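Local coordinates for protein oxidoreductase (Thermotoga maritima, PDB 1ZH8) that probably catalyses NADP-dependent oxidation of an alcohol group or the reverse reduction, as a member of the GFO/IDH/MocA oxidoreductase family, at residues Asp72-Leu77 with Ile99-Arg104; Trp149-Leu154 with Gly267-Ser272; Gly246-Ser251 with Ala321-Cys326; Phe295-Gln300 with Asn308-Pro313. One frame throughout, in Å; residues are numbered along the deposited sequence. Where two conformers were deposited one is given.

Interaction 1 of 4, residues Asp72-Leu77 with Ile99-Arg104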
# COMPACT_ATOMS: atom_id res chain seq x y z
N ASP A 72 -11.75 -5.51 -47.21
CA ASP A 72 -12.87 -4.82 -46.58
C ASP A 72 -13.34 -5.53 -45.31
O ASP A 72 -13.91 -4.90 -44.43
CB ASP A 72 -14.03 -4.68 -47.58
CG ASP A 72 -13.71 -3.69 -48.72
OD1 ASP A 72 -12.94 -2.73 -48.49
OD2 ASP A 72 -14.26 -3.87 -49.84
N SER A 73 -13.09 -6.83 -45.21
CA SER A 73 -13.49 -7.56 -44.02
C SER A 73 -12.49 -8.64 -43.60
O SER A 73 -11.79 -9.24 -44.42
CB SER A 73 -14.90 -8.17 -44.18
OG SER A 73 -14.84 -9.39 -44.89
N TYR A 74 -12.46 -8.89 -42.30
CA TYR A 74 -11.63 -9.89 -41.68
C TYR A 74 -11.96 -11.28 -42.17
O TYR A 74 -11.05 -12.10 -42.40
CB TYR A 74 -11.88 -9.80 -40.19
CG TYR A 74 -11.25 -10.86 -39.34
CD1 TYR A 74 -9.87 -11.05 -39.33
CD2 TYR A 74 -12.03 -11.62 -38.48
CE1 TYR A 74 -9.29 -11.99 -38.49
CE2 TYR A 74 -11.47 -12.56 -37.64
CZ TYR A 74 -10.10 -12.75 -37.65
OH TYR A 74 -9.55 -13.69 -36.82
N GLU A 75 -13.27 -11.56 -42.31
CA GLU A 75 -13.74 -12.87 -42.76
C GLU A 75 -13.17 -13.18 -44.15
O GLU A 75 -12.86 -14.34 -44.44
CB GLU A 75 -15.28 -12.95 -42.80
CG GLU A 75 -15.99 -12.93 -41.45
CD GLU A 75 -16.09 -11.54 -40.81
OE1 GLU A 75 -15.65 -10.54 -41.43
OE2 GLU A 75 -16.60 -11.43 -39.67
N GLU A 76 -13.04 -12.15 -44.99
CA GLU A 76 -12.50 -12.34 -46.34
C GLU A 76 -11.01 -12.58 -46.27
O GLU A 76 -10.47 -13.44 -46.97
CB GLU A 76 -12.80 -11.16 -47.28
CG GLU A 76 -12.31 -11.40 -48.73
CD GLU A 76 -12.64 -10.28 -49.74
OE1 GLU A 76 -13.05 -9.17 -49.32
OE2 GLU A 76 -12.48 -10.52 -50.96
N LEU A 77 -10.33 -11.82 -45.41
CA LEU A 77 -8.90 -12.01 -45.19
C LEU A 77 -8.65 -13.44 -44.79
O LEU A 77 -7.76 -14.08 -45.35
CB LEU A 77 -8.42 -11.08 -44.10
CG LEU A 77 -6.95 -11.09 -43.73
CD1 LEU A 77 -6.51 -9.66 -43.45
CD2 LEU A 77 -6.74 -11.98 -42.54
N ILE A 99 -10.93 -14.49 -32.51
CA ILE A 99 -10.11 -15.67 -32.26
C ILE A 99 -10.86 -16.91 -32.76
O ILE A 99 -10.29 -17.74 -33.47
CB ILE A 99 -9.71 -15.80 -30.77
CG1 ILE A 99 -8.65 -14.73 -30.43
CG2 ILE A 99 -9.23 -17.23 -30.44
CD1 ILE A 99 -8.45 -14.49 -28.92
N GLU A 100 -12.14 -17.01 -32.42
CA GLU A 100 -12.94 -18.15 -32.85
C GLU A 100 -13.03 -18.24 -34.36
O GLU A 100 -12.96 -19.35 -34.92
CB GLU A 100 -14.36 -18.11 -32.26
CG GLU A 100 -15.10 -19.44 -32.45
CD GLU A 100 -16.43 -19.52 -31.74
OE1 GLU A 100 -16.77 -18.59 -30.98
OE2 GLU A 100 -17.15 -20.53 -31.93
N LYS A 101 -13.19 -17.10 -35.03
CA LYS A 101 -13.25 -17.11 -36.49
C LYS A 101 -11.93 -17.65 -37.06
O LYS A 101 -11.93 -18.50 -37.94
CB LYS A 101 -13.58 -15.72 -37.05
CG LYS A 101 -15.06 -15.43 -37.15
CD LYS A 101 -15.37 -13.92 -37.09
CE LYS A 101 -16.87 -13.67 -36.90
NZ LYS A 101 -17.20 -12.28 -36.46
N ALA A 102 -10.80 -17.19 -36.51
CA ALA A 102 -9.50 -17.64 -36.99
C ALA A 102 -9.29 -19.15 -36.83
O ALA A 102 -8.86 -19.84 -37.75
CB ALA A 102 -8.40 -16.86 -36.30
N LEU A 103 -9.62 -19.68 -35.65
CA LEU A 103 -9.44 -21.09 -35.38
C LEU A 103 -10.36 -21.94 -36.24
O LEU A 103 -9.95 -23.02 -36.69
CB LEU A 103 -9.64 -21.42 -33.90
CG LEU A 103 -8.77 -20.69 -32.87
CD1 LEU A 103 -9.16 -21.18 -31.50
CD2 LEU A 103 -7.26 -20.84 -33.09
N ARG A 104 -11.57 -21.45 -36.49
CA ARG A 104 -12.50 -22.14 -37.40
C ARG A 104 -11.97 -22.29 -38.82
O ARG A 104 -12.30 -23.26 -39.51
CB ARG A 104 -13.87 -21.46 -37.43
CG ARG A 104 -14.76 -21.83 -36.28
CD ARG A 104 -16.08 -21.15 -36.42
NE ARG A 104 -17.06 -21.73 -35.50
CZ ARG A 104 -17.78 -22.82 -35.75
NH1 ARG A 104 -17.66 -23.48 -36.91
NH2 ARG A 104 -18.64 -23.24 -34.85
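Tyr74 lays its ring obliquely beside Lys101, CE2 standing 3.8 Å from Lys101 CB, while its OH comes within 3.4 Å of Ala102 CB. With CG anti to the backbone N (chi1 173°), the phenol projects from helix 74-79 across to helix 95-104. The hydroxyl is buried there but satisfied, since it hydrogen-bonds to Phe98 O, and the ring stacks on that of Phe98. A small residue suits position Ala102, where only a methyl stands beside the hydroxyl. Putting a leucine in place of Tyr74 would probably leave Phe98 O without this partner and open a gap between the helices where the ring had been. Nearer the surface, Glu75 bends at chi2 (78°) and brings OE2 to 3.4 Å from Lys101 NZ, a salt bridge that is weak as a hydrogen bond and doubtful in detail because the lysine adopts two conformers. Ser73 starts helix 74-79 as its N-cap, its OG accepting from Glu76 N. Tyr74 also rests on Val86 and Leu88 of strand 85-88. Two neighbouring helices packed against a parallel sheet are typical of the Rossmann fold, and bound NADP lies about 6 Å from the Tyr74 side chain.

Interaction 2 of 4, residues Trp149-Leu154 with Gly267-Ser272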
# COMPACT_ATOMS: atom_id res chain seq x y z
N TRP A 149 12.43 -10.12 -15.62
CA TRP A 149 13.19 -11.37 -15.55
C TRP A 149 14.36 -11.27 -14.59
O TRP A 149 14.55 -12.17 -13.76
CB TRP A 149 13.62 -11.87 -16.94
CG TRP A 149 12.46 -12.48 -17.64
CD1 TRP A 149 11.56 -11.83 -18.47
CD2 TRP A 149 12.00 -13.83 -17.53
NE1 TRP A 149 10.59 -12.71 -18.89
CE2 TRP A 149 10.84 -13.94 -18.34
CE3 TRP A 149 12.47 -14.96 -16.84
CZ2 TRP A 149 10.14 -15.15 -18.49
CZ3 TRP A 149 11.78 -16.16 -16.98
CH2 TRP A 149 10.62 -16.25 -17.80
N LYS A 150 15.12 -10.17 -14.65
CA LYS A 150 16.26 -10.00 -13.76
C LYS A 150 15.83 -9.91 -12.28
O LYS A 150 16.48 -10.47 -11.39
CB LYS A 150 17.14 -8.81 -14.17
CG LYS A 150 18.53 -8.80 -13.49
N ALA A 151 14.72 -9.22 -12.01
CA ALA A 151 14.18 -9.20 -10.67
C ALA A 151 13.81 -10.62 -10.24
O ALA A 151 14.11 -11.01 -9.12
CB ALA A 151 12.97 -8.29 -10.59
N LYS A 152 13.20 -11.37 -11.16
CA LYS A 152 12.78 -12.74 -10.90
C LYS A 152 13.96 -13.58 -10.47
O LYS A 152 13.90 -14.26 -9.45
CB LYS A 152 12.15 -13.35 -12.15
CG LYS A 152 11.54 -14.73 -11.95
CD LYS A 152 11.64 -15.54 -13.24
CE LYS A 152 10.40 -16.38 -13.55
NZ LYS A 152 9.84 -17.08 -12.37
N GLU A 153 15.04 -13.50 -11.25
CA GLU A 153 16.26 -14.25 -10.95
C GLU A 153 16.86 -13.89 -9.59
O GLU A 153 17.17 -14.79 -8.79
CB GLU A 153 17.27 -14.09 -12.07
CG GLU A 153 16.79 -14.79 -13.34
CD GLU A 153 17.31 -14.17 -14.63
OE1 GLU A 153 18.26 -13.36 -14.58
OE2 GLU A 153 16.77 -14.52 -15.71
N LEU A 154 17.03 -12.60 -9.33
CA LEU A 154 17.52 -12.15 -8.05
C LEU A 154 16.69 -12.75 -6.91
O LEU A 154 17.23 -13.30 -5.96
CB LEU A 154 17.56 -10.62 -7.96
CG LEU A 154 18.65 -9.91 -8.78
CD1 LEU A 154 18.57 -8.40 -8.56
CD2 LEU A 154 20.10 -10.43 -8.55
N GLY A 267 17.46 -8.21 2.59
CA GLY A 267 17.71 -6.96 1.88
C GLY A 267 16.57 -6.59 0.94
O GLY A 267 15.48 -7.13 1.05
N LYS A 268 16.84 -5.67 0.00
CA LYS A 268 15.79 -5.09 -0.83
C LYS A 268 16.20 -4.88 -2.29
O LYS A 268 17.38 -4.77 -2.60
CB LYS A 268 15.24 -3.79 -0.20
CG LYS A 268 16.19 -2.60 -0.10
CD LYS A 268 15.54 -1.38 0.60
N ILE A 269 15.22 -4.87 -3.19
CA ILE A 269 15.45 -4.43 -4.56
C ILE A 269 14.45 -3.38 -5.01
O ILE A 269 13.28 -3.40 -4.64
CB ILE A 269 15.48 -5.58 -5.63
CG1 ILE A 269 14.15 -6.31 -5.72
CG2 ILE A 269 16.62 -6.57 -5.39
CD1 ILE A 269 14.08 -7.18 -6.94
N SER A 270 14.94 -2.45 -5.81
CA SER A 270 14.07 -1.53 -6.50
C SER A 270 14.22 -1.79 -8.00
O SER A 270 15.31 -2.07 -8.51
CB SER A 270 14.38 -0.08 -6.09
OG SER A 270 15.33 0.48 -6.97
N ILE A 271 13.10 -1.72 -8.71
CA ILE A 271 13.00 -2.13 -10.10
C ILE A 271 12.61 -0.96 -11.02
O ILE A 271 11.63 -0.26 -10.74
CB ILE A 271 11.92 -3.23 -10.22
CG1 ILE A 271 12.28 -4.43 -9.34
CG2 ILE A 271 11.66 -3.62 -11.69
CD1 ILE A 271 11.05 -5.31 -8.99
N SER A 272 13.36 -0.76 -12.10
CA SER A 272 12.99 0.19 -13.14
C SER A 272 13.26 -0.38 -14.52
O SER A 272 13.97 -1.38 -14.66
CB SER A 272 13.77 1.49 -12.99
OG SER A 272 13.74 1.93 -11.65
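No flat group takes part where Ala151 and Leu154 meet Ile269 and Ile271: all four side chains are aliphatic, without a ring or other flat group, and methyl groups do most of the touching. The methyl of Ala151 faces two isoleucine ends that come to it from the same side, with CB 4.0 Å from Ile269 CD1 and 3.9 Å from Ile271 CD1. Alanine suits this place because its single carbon lets both longer side chains of the strand reach up to the helix surface. Ile269 divides its two branches between two partners. Its CG1 occupies the crowded position between the backbone N and the carbonyl carbon (chi1 63°), which leads CD1 to Ala151 and leaves CG2 facing Leu154, whose CD1 lies 4.1 Å away. A beta-branched residue does this well, having two arms that leave the same carbon. Leu154 stands one helical turn beyond Ala151, so both lie on the same side of the helix. The segment axes run nearly antiparallel, at 166°, and approach to 9.7 Å. Strand 268-272 is bordered by strands 259-264 and 275-278, whose Ile262 and Ile276 touch Ile271. Leu154 also reaches Ile276, and Ala151 touches Ile210 of helix 195-211. Helix 146-156 thus packs on the sheet of the C-terminal domain and alongside helix 195-211.

Interaction 3 of 4, residues Gly246-Ser251 with Ala321-Cys326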
# COMPACT_ATOMS: atom_id res chain seq x y z
N GLY A 246 1.68 -7.99 -0.91
CA GLY A 246 1.80 -7.00 -1.95
C GLY A 246 0.92 -5.79 -1.72
O GLY A 246 -0.16 -5.91 -1.13
N ASN A 247 1.39 -4.64 -2.18
CA ASN A 247 0.57 -3.42 -2.33
C ASN A 247 0.70 -2.95 -3.77
O ASN A 247 1.80 -2.75 -4.27
CB ASN A 247 1.04 -2.28 -1.42
CG ASN A 247 0.70 -2.49 0.06
OD1 ASN A 247 0.27 -3.57 0.47
ND2 ASN A 247 0.91 -1.44 0.86
N TYR A 248 -0.42 -2.74 -4.42
CA TYR A 248 -0.37 -2.25 -5.78
C TYR A 248 -1.38 -1.11 -5.85
O TYR A 248 -2.57 -1.35 -5.58
CB TYR A 248 -0.71 -3.37 -6.77
CG TYR A 248 -1.14 -2.92 -8.16
CD1 TYR A 248 -0.23 -2.32 -9.03
CD2 TYR A 248 -2.44 -3.15 -8.61
CE1 TYR A 248 -0.63 -1.93 -10.29
CE2 TYR A 248 -2.84 -2.78 -9.89
CZ TYR A 248 -1.93 -2.16 -10.72
OH TYR A 248 -2.33 -1.80 -11.99
N THR A 249 -0.87 0.09 -6.14
CA THR A 249 -1.69 1.32 -6.24
C THR A 249 -1.39 2.03 -7.56
O THR A 249 -0.22 2.20 -7.93
CB THR A 249 -1.39 2.28 -5.08
OG1 THR A 249 -1.78 1.67 -3.86
CG2 THR A 249 -2.15 3.56 -5.22
N ILE A 250 -2.43 2.45 -8.28
CA ILE A 250 -2.23 3.16 -9.53
C ILE A 250 -3.31 4.19 -9.76
O ILE A 250 -4.47 3.97 -9.44
CB ILE A 250 -2.15 2.20 -10.73
CG1 ILE A 250 -1.82 2.95 -12.04
CG2 ILE A 250 -3.43 1.38 -10.86
CD1 ILE A 250 -1.36 2.02 -13.18
N SER A 251 -2.90 5.34 -10.30
CA SER A 251 -3.81 6.35 -10.81
C SER A 251 -3.46 6.57 -12.25
O SER A 251 -2.33 6.89 -12.57
CB SER A 251 -3.65 7.66 -10.06
OG SER A 251 -4.48 8.66 -10.64
N ALA A 321 -8.03 -11.90 -14.12
CA ALA A 321 -8.63 -12.28 -12.83
C ALA A 321 -8.16 -11.45 -11.62
O ALA A 321 -8.97 -11.05 -10.78
CB ALA A 321 -8.41 -13.77 -12.56
N PHE A 322 -6.85 -11.18 -11.54
CA PHE A 322 -6.32 -10.30 -10.51
C PHE A 322 -7.02 -8.94 -10.55
O PHE A 322 -7.53 -8.47 -9.52
CB PHE A 322 -4.79 -10.13 -10.64
CG PHE A 322 -4.22 -9.08 -9.72
CD1 PHE A 322 -3.82 -9.40 -8.43
CD2 PHE A 322 -4.10 -7.76 -10.15
CE1 PHE A 322 -3.30 -8.43 -7.57
CE2 PHE A 322 -3.58 -6.77 -9.30
CZ PHE A 322 -3.18 -7.12 -8.00
N ILE A 323 -7.07 -8.31 -11.72
CA ILE A 323 -7.71 -7.01 -11.86
C ILE A 323 -9.21 -7.09 -11.62
O ILE A 323 -9.76 -6.30 -10.85
CB ILE A 323 -7.41 -6.35 -13.22
CG1 ILE A 323 -5.90 -6.12 -13.38
CG2 ILE A 323 -8.15 -5.03 -13.36
CD1 ILE A 323 -5.32 -5.21 -12.36
N GLU A 324 -9.87 -8.06 -12.24
CA GLU A 324 -11.31 -8.19 -12.02
C GLU A 324 -11.65 -8.36 -10.52
O GLU A 324 -12.62 -7.79 -10.03
CB GLU A 324 -11.91 -9.30 -12.87
CG GLU A 324 -13.44 -9.39 -12.76
CD GLU A 324 -14.08 -10.22 -13.86
OE1 GLU A 324 -13.50 -10.36 -14.97
OE2 GLU A 324 -15.19 -10.73 -13.61
N ALA A 325 -10.84 -9.11 -9.79
CA ALA A 325 -11.01 -9.24 -8.33
C ALA A 325 -10.92 -7.90 -7.60
O ALA A 325 -11.78 -7.59 -6.79
CB ALA A 325 -10.01 -10.23 -7.76
N CYS A 326 -9.87 -7.12 -7.89
CA CYS A 326 -9.72 -5.77 -7.37
C CYS A 326 -10.90 -4.84 -7.64
O CYS A 326 -11.32 -4.11 -6.76
CB CYS A 326 -8.49 -5.12 -7.98
SG CYS A 326 -6.95 -5.83 -7.40
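Tyr248 and Phe322 meet with their ring planes inclined at 57° and their centroids 6.0 Å apart, an oblique aromatic pair. The Phe322 ring offers its edge: Tyr248 CD2 lies near the plane of that ring, 3.9 Å from Phe322 CE2. Both side chains have CG anti to the backbone N (chi1 161° in Tyr248 and 171° in Phe322), which extends one ring from the strand and the other from the helix until they meet midway. That length is what suits aromatic residues here, because the two backbones stay far apart, with no pair of CA atoms closer than the 10.1 Å between Tyr248 and Cys326. One face of the Phe322 ring carries Cys326 SG, 3.9 Å above its plane and offset toward the rim, from the next turn of the same helix. Ile323 completes the contact by bringing CD1 obliquely to the tyrosine ring, 4.3 Å from Tyr248 CE2. The phenol is not left without a polar partner in this apolar setting, since Tyr248 OH hydrogen-bonds to His203 ND1 of helix 195-211. Phe238 of strand 233-240 meets the Phe322 ring edge-to-face. Strand 245-251 lies between strands 163-171 and 233-240, with helices 195-211 and 313-329 packed against the face that bears Tyr248, while Asn247 and Thr249, on either side of Tyr248 in sequence, pack on Asn247 and Phe165 of the second subunit.

Interaction 4 of 4, residues Phe295-Gln300 with Asn308-Pro313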
# COMPACT_ATOMS: atom_id res chain seq x y z
N PHE A 295 7.06 -11.50 -30.47
CA PHE A 295 6.84 -12.02 -31.83
C PHE A 295 7.81 -13.16 -32.15
O PHE A 295 7.45 -14.15 -32.79
CB PHE A 295 6.90 -10.92 -32.89
CG PHE A 295 5.57 -10.23 -33.12
CD1 PHE A 295 4.56 -10.85 -33.83
CD2 PHE A 295 5.35 -8.94 -32.64
CE1 PHE A 295 3.32 -10.22 -34.04
CE2 PHE A 295 4.13 -8.29 -32.84
CZ PHE A 295 3.11 -8.94 -33.56
N GLU A 296 9.03 -13.03 -31.66
CA GLU A 296 10.01 -14.08 -31.75
C GLU A 296 9.47 -15.33 -31.06
O GLU A 296 9.56 -16.43 -31.61
CB GLU A 296 11.34 -13.64 -31.12
CG GLU A 296 12.11 -12.59 -31.93
CD GLU A 296 13.41 -12.07 -31.26
OE1 GLU A 296 13.80 -12.55 -30.18
OE2 GLU A 296 14.05 -11.16 -31.85
N ASP A 297 8.90 -15.15 -29.88
CA ASP A 297 8.45 -16.27 -29.06
C ASP A 297 7.28 -16.99 -29.75
O ASP A 297 7.25 -18.23 -29.83
CB ASP A 297 8.08 -15.78 -27.65
CG ASP A 297 7.68 -16.91 -26.71
OD1 ASP A 297 8.49 -17.82 -26.46
OD2 ASP A 297 6.56 -16.87 -26.20
N PHE A 298 6.35 -16.20 -30.27
CA PHE A 298 5.22 -16.69 -31.06
C PHE A 298 5.69 -17.46 -32.30
O PHE A 298 5.11 -18.49 -32.67
CB PHE A 298 4.36 -15.49 -31.46
CG PHE A 298 3.28 -15.78 -32.44
CD1 PHE A 298 2.18 -16.55 -32.08
CD2 PHE A 298 3.32 -15.23 -33.72
CE1 PHE A 298 1.13 -16.78 -33.00
CE2 PHE A 298 2.30 -15.44 -34.63
CZ PHE A 298 1.19 -16.22 -34.27
N TYR A 299 6.75 -16.97 -32.94
CA TYR A 299 7.31 -17.68 -34.07
C TYR A 299 7.79 -19.07 -33.65
O TYR A 299 7.61 -20.04 -34.38
CB TYR A 299 8.47 -16.91 -34.74
CG TYR A 299 9.09 -17.73 -35.86
CD1 TYR A 299 8.57 -17.68 -37.15
CD2 TYR A 299 10.16 -18.61 -35.61
CE1 TYR A 299 9.11 -18.46 -38.17
CE2 TYR A 299 10.71 -19.39 -36.63
CZ TYR A 299 10.17 -19.31 -37.90
OH TYR A 299 10.71 -20.07 -38.91
N GLN A 300 8.41 -19.15 -32.48
CA GLN A 300 9.01 -20.40 -32.03
C GLN A 300 7.91 -21.38 -31.61
O GLN A 300 8.04 -22.60 -31.82
CB GLN A 300 10.02 -20.15 -30.90
CG GLN A 300 11.35 -19.60 -31.39
CD GLN A 300 12.34 -19.36 -30.28
OE1 GLN A 300 12.10 -18.56 -29.38
NE2 GLN A 300 13.47 -20.06 -30.32
N ASN A 308 3.94 -23.05 -25.22
CA ASN A 308 3.38 -21.72 -25.07
C ASN A 308 3.23 -21.26 -23.60
O ASN A 308 2.11 -21.18 -23.09
CB ASN A 308 2.06 -21.61 -25.84
CG ASN A 308 1.62 -20.16 -26.04
OD1 ASN A 308 2.41 -19.24 -25.85
ND2 ASN A 308 0.37 -19.96 -26.44
N ASP A 309 4.34 -20.97 -22.93
CA ASP A 309 4.29 -20.51 -21.54
C ASP A 309 3.88 -19.05 -21.43
O ASP A 309 3.01 -18.72 -20.62
CB ASP A 309 5.64 -20.67 -20.84
CG ASP A 309 6.10 -22.10 -20.77
OD1 ASP A 309 5.41 -22.99 -21.33
OD2 ASP A 309 7.17 -22.35 -20.15
N LEU A 310 4.51 -18.20 -22.23
CA LEU A 310 4.47 -16.78 -22.03
C LEU A 310 3.36 -16.10 -22.79
O LEU A 310 2.94 -15.03 -22.41
CB LEU A 310 5.81 -16.16 -22.41
CG LEU A 310 7.09 -16.75 -21.79
CD1 LEU A 310 8.31 -15.91 -22.15
CD2 LEU A 310 6.96 -16.89 -20.28
N GLY A 311 2.90 -16.71 -23.88
CA GLY A 311 1.74 -16.21 -24.62
C GLY A 311 0.48 -16.97 -24.27
O GLY A 311 -0.58 -16.70 -24.79
N SER A 312 0.62 -17.95 -23.39
CA SER A 312 -0.49 -18.76 -22.88
C SER A 312 -1.78 -18.00 -22.52
O SER A 312 -1.78 -17.10 -21.67
CB SER A 312 -0.00 -19.50 -21.64
OG SER A 312 -1.07 -19.78 -20.77
N PRO A 313 -2.90 -18.37 -23.16
CA PRO A 313 -4.20 -17.80 -22.78
C PRO A 313 -4.51 -17.92 -21.27
O PRO A 313 -5.07 -16.98 -20.70
CB PRO A 313 -5.20 -18.62 -23.62
CG PRO A 313 -4.42 -18.98 -24.84
CD PRO A 313 -3.01 -19.27 -24.32
O HOH W 1 5.20 -19.02 -24.79
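Asp297 of helix 290-303 reaches with OD2 toward Leu310 and Gly311, in the loop of a helix-loop-helix connection that ends at the N-cap of helix 313-329. Asn308 comes first along this loop and uses its side-chain oxygen within it: OD1 accepts a weak hydrogen bond from Gly311 N at 3.2 Å, with an angle of 126° at the hydrogen. The CB of Leu310 leaves the backbone toward the helix and lies 3.9 Å from Asp297 OD2, so the carboxylate brushes an aliphatic carbon while its bonds are made to other groups. Gly311 suits its place because a CB there would clash with Asn308 OD1; its backbone is hydrogen-bonded to Ile138. Ser312 is the N-cap, OG accepting from Gln315 N, and Pro313 follows in the first turn, where a residue lacking an N-H costs the helix no bond. Asp297 has CG anti to the backbone N (chi1 -176°), which directs the carboxylate out to the loop. OD1 forms a salt bridge with Lys306, and OD2 is hydrogen-bonded to Tyr137 OH, an arrangement likely to favour the charged form. A single water joins helix to loop: it donates to Asp297 OD2 at 2.9 Å and to Asn308 OD1 at 3.0 Å, and accepts from Leu310 N at 2.8 Å.

In the fold
Interaction 1 belongs to the Rossmann domain that holds NADP, whereas interactions 2 and 3 involve the large mixed sheet of the C-terminal domain; the centres of interactions 1 and 2 lie about 42 Å apart, on opposite sides of the chain's centre. Along the chain interaction 1 closes first, interactions 2 and 3 interleave, and interaction 4 is nested within the loop that interaction 3 closes. Helices 290-303 and 313-329, joined at interaction 4, bridge the two regions: the first touches strand 85-88 of the parallel sheet, and the second supplies Phe322 to interaction 3. Trp149 CZ2 lies 4.1 Å from Leu310 CD2, so the loop of interaction 4 rests on the helix of interaction 2, probably helping to join the two regions.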